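Local structure of putative rRNA methylase (Clostridium thermocellum ATCC 27405, 3EEY) at residues A[58-63]-A[78-83]. The protein binds S-adenosylmethionine and is probably a methyltransferase, with ribosomal RNA as its presumed substrate. Residues are numbered along the deposited sequence; the frame is centred on the assembly and turned at random.
Sequences KAIANT and LIKDGH. With SAM (S-adenosylmethionine), chain K.
Ile60 carries CG1 anti to its carbonyl carbon, and chi2 of -68° bends CD1 toward the backbone of Ile79, where CD1 lies 3.7 Å from Ile79 O. The two methyl branches of Leu78 reach the helix: CD1 lies 3.9 Å from Ile60 O, while CD2 meets Thr63 CG2 at 3.7 Å. The Thr63 rotamer divides the labour, because the same turn about CA-CB that offers CG2 to Leu78 lets OG1 donate a 2.8 Å hydrogen bond to Ala59 O. That carbonyl also accepts the Thr63 backbone N-H, the two donors arriving from opposite faces of its plane. Lys80 joins through its aliphatic stem, CG passing 4.1 Å from Ile60 CG1 with the two side chains roughly perpendicular. No hydrogen bond links the segments, so the interface is van der Waals packing. Lys80 is the centre of an inverse gamma turn, and Asp81 OD1 takes the Gly82 N-H at a bent 135°. The backbone then delivers His83 N to SAM N1 at 2.9 Å, nearly straight at 161°. The His83 imidazole lies against the adenine, with N1 above the ring centre, and its ND1 is hydrogen-bonded to Ala29 O. Asp54 and Gln56, from the loop between strand 49-53 and helix 57-69, bind the same ligand. The contact joins the helix and second strand of the beta-alpha-beta unit 49-53, 57-69, 76-79, and the loop after strand 76-79 brings His83 N to the adenine N1, as in Rossmann-like S-adenosylmethionine-dependent methyltransferases.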
loop_
_atom_site.group_PDB
_atom_site.type_symbol
_atom_site.label_atom_id
_atom_site.label_comp_id
_atom_site.label_asym_id
_atom_site.label_seq_id
_atom_site.Cartn_x
_atom_site.Cartn_y
_atom_site.Cartn_z
ATOM N N LYS A 58 -6.510 -19.062 -26.877
ATOM C CA LYS A 58 -5.927 -17.834 -27.417
ATOM C C LYS A 58 -4.887 -17.254 -26.457
ATOM O O LYS A 58 -3.833 -16.778 -26.881
ATOM C CB LYS A 58 -7.040 -16.814 -27.691
ATOM C CG LYS A 58 -6.586 -15.509 -28.326
ATOM C CD LYS A 58 -7.744 -14.522 -28.446
ATOM C CE LYS A 58 -7.260 -13.106 -28.747
ATOM N NZ LYS A 58 -6.624 -12.980 -30.089
ATOM N N ALA A 59 -5.189 -17.316 -25.165
ATOM C CA ALA A 59 -4.305 -16.801 -24.128
ATOM C C ALA A 59 -3.064 -17.665 -23.895
ATOM O O ALA A 59 -1.985 -17.132 -23.633
ATOM C CB ALA A 59 -5.071 -16.613 -22.840
ATOM N N ILE A 60 -3.218 -18.985 -23.985
ATOM C CA ILE A 60 -2.092 -19.918 -23.861
ATOM C C ILE A 60 -1.117 -19.758 -25.038
ATOM O O ILE A 60 0.100 -19.777 -24.846
ATOM C CB ILE A 60 -2.578 -21.403 -23.689
ATOM C CG1 ILE A 60 -3.378 -21.579 -22.386
ATOM C CG2 ILE A 60 -1.413 -22.406 -23.737
ATOM C CD1 ILE A 60 -2.570 -21.446 -21.082
ATOM N N ALA A 61 -1.667 -19.557 -26.236
ATOM C CA ALA A 61 -0.878 -19.407 -27.461
ATOM C C ALA A 61 -0.086 -18.099 -27.488
ATOM O O ALA A 61 1.081 -18.080 -27.886
ATOM C CB ALA A 61 -1.773 -19.517 -28.689
ATOM N N ASN A 62 -0.728 -17.016 -27.059
ATOM C CA ASN A 62 -0.085 -15.708 -26.950
ATOM C C ASN A 62 1.017 -15.651 -25.892
ATOM O O ASN A 62 2.031 -14.980 -26.084
ATOM C CB ASN A 62 -1.124 -14.621 -26.675
ATOM C CG ASN A 62 -1.998 -14.322 -27.880
ATOM O OD1 ASN A 62 -1.833 -14.911 -28.952
ATOM N ND2 ASN A 62 -2.935 -13.399 -27.711
ATOM N N THR A 63 0.804 -16.356 -24.784
ATOM C CA THR A 63 1.798 -16.492 -23.723
ATOM C C THR A 63 2.977 -17.358 -24.178
ATOM O O THR A 63 4.128 -17.039 -23.868
ATOM C CB THR A 63 1.149 -17.028 -22.413
ATOM O OG1 THR A 63 0.091 -16.146 -22.012
ATOM C CG2 THR A 63 2.150 -17.121 -21.280
ATOM N N LEU A 78 2.973 -24.120 -18.868
ATOM C CA LEU A 78 1.668 -23.542 -19.180
ATOM C C LEU A 78 0.579 -24.601 -19.158
ATOM O O LEU A 78 0.700 -25.645 -19.804
ATOM C CB LEU A 78 1.687 -22.829 -20.536
ATOM C CG LEU A 78 2.530 -21.554 -20.655
ATOM C CD1 LEU A 78 2.500 -21.032 -22.079
ATOM C CD2 LEU A 78 2.059 -20.484 -19.683
ATOM N N ILE A 79 -0.485 -24.316 -18.412
ATOM C CA ILE A 79 -1.563 -25.267 -18.167
ATOM C C ILE A 79 -2.882 -24.650 -18.609
ATOM O O ILE A 79 -3.241 -23.560 -18.165
ATOM C CB ILE A 79 -1.614 -25.666 -16.667
ATOM C CG1 ILE A 79 -0.379 -26.501 -16.300
ATOM C CG2 ILE A 79 -2.870 -26.445 -16.353
ATOM C CD1 ILE A 79 0.149 -26.247 -14.915
ATOM N N LYS A 80 -3.589 -25.332 -19.508
ATOM C CA LYS A 80 -4.903 -24.878 -19.924
ATOM C C LYS A 80 -5.966 -25.478 -19.001
ATOM O O LYS A 80 -6.686 -26.417 -19.358
ATOM C CB LYS A 80 -5.182 -25.199 -21.395
ATOM C CG LYS A 80 -6.338 -24.391 -21.981
ATOM C CD LYS A 80 -7.193 -25.240 -22.904
ATOM C CE LYS A 80 -8.525 -24.573 -23.182
ATOM N NZ LYS A 80 -9.427 -25.447 -23.979
ATOM N N ASP A 81 -6.033 -24.927 -17.797
ATOM C CA ASP A 81 -7.052 -25.280 -16.819
ATOM C C ASP A 81 -7.310 -24.058 -15.945
ATOM O O ASP A 81 -6.516 -23.116 -15.931
ATOM C CB ASP A 81 -6.582 -26.464 -15.966
ATOM C CG ASP A 81 -7.732 -27.224 -15.304
ATOM O OD1 ASP A 81 -8.912 -26.827 -15.451
ATOM O OD2 ASP A 81 -7.440 -28.230 -14.626
ATOM N N GLY A 82 -8.427 -24.068 -15.226
ATOM C CA GLY A 82 -8.734 -23.007 -14.283
ATOM C C GLY A 82 -7.757 -22.970 -13.129
ATOM O O GLY A 82 -7.237 -24.004 -12.727
ATOM N N HIS A 83 -7.504 -21.772 -12.607
ATOM C CA HIS A 83 -6.606 -21.573 -11.474
ATOM C C HIS A 83 -7.152 -22.174 -10.185
ATOM O O HIS A 83 -6.387 -22.473 -9.272
ATOM C CB HIS A 83 -6.224 -20.090 -11.273
ATOM C CG HIS A 83 -7.366 -19.120 -11.398
ATOM N ND1 HIS A 83 -7.218 -17.886 -11.991
ATOM C CD2 HIS A 83 -8.662 -19.191 -11.004
ATOM C CE1 HIS A 83 -8.370 -17.237 -11.954
ATOM N NE2 HIS A 83 -9.264 -18.008 -11.363
HETATM N N SAM K . -1.837 -10.959 -16.382
HETATM C CA SAM K . -2.571 -10.918 -17.686
HETATM C C SAM K . -1.746 -10.252 -18.791
HETATM O O SAM K . -2.265 -9.805 -19.820
HETATM O OXT SAM K . -0.524 -10.162 -18.679
HETATM C CB SAM K . -3.939 -10.271 -17.510
HETATM C CG SAM K . -4.997 -11.263 -17.034
HETATM S SD SAM K . -6.657 -10.921 -17.679
HETATM C CE SAM K . -7.090 -9.453 -16.705
HETATM C "C5'" SAM K . -7.597 -12.251 -16.881
HETATM C "C4'" SAM K . -7.256 -13.606 -17.509
HETATM O "O4'" SAM K . -7.664 -14.675 -16.675
HETATM C "C3'" SAM K . -7.936 -13.808 -18.862
HETATM O "O3'" SAM K . -6.956 -14.183 -19.802
HETATM C "C2'" SAM K . -8.932 -14.929 -18.634
HETATM O "O2'" SAM K . -9.102 -15.760 -19.766
HETATM C "C1'" SAM K . -8.288 -15.668 -17.466
HETATM N N9 SAM K . -9.239 -16.464 -16.667
HETATM C C8 SAM K . -10.597 -16.296 -16.524
HETATM N N7 SAM K . -11.061 -17.265 -15.697
HETATM C C5 SAM K . -10.017 -18.042 -15.316
HETATM C C6 SAM K . -9.908 -19.160 -14.496
HETATM N N6 SAM K . -10.965 -19.685 -13.880
HETATM N N1 SAM K . -8.670 -19.738 -14.322
HETATM C C2 SAM K . -7.543 -19.240 -14.938
HETATM N N3 SAM K . -7.658 -18.131 -15.737
HETATM C C4 SAM K . -8.870 -17.548 -15.925
#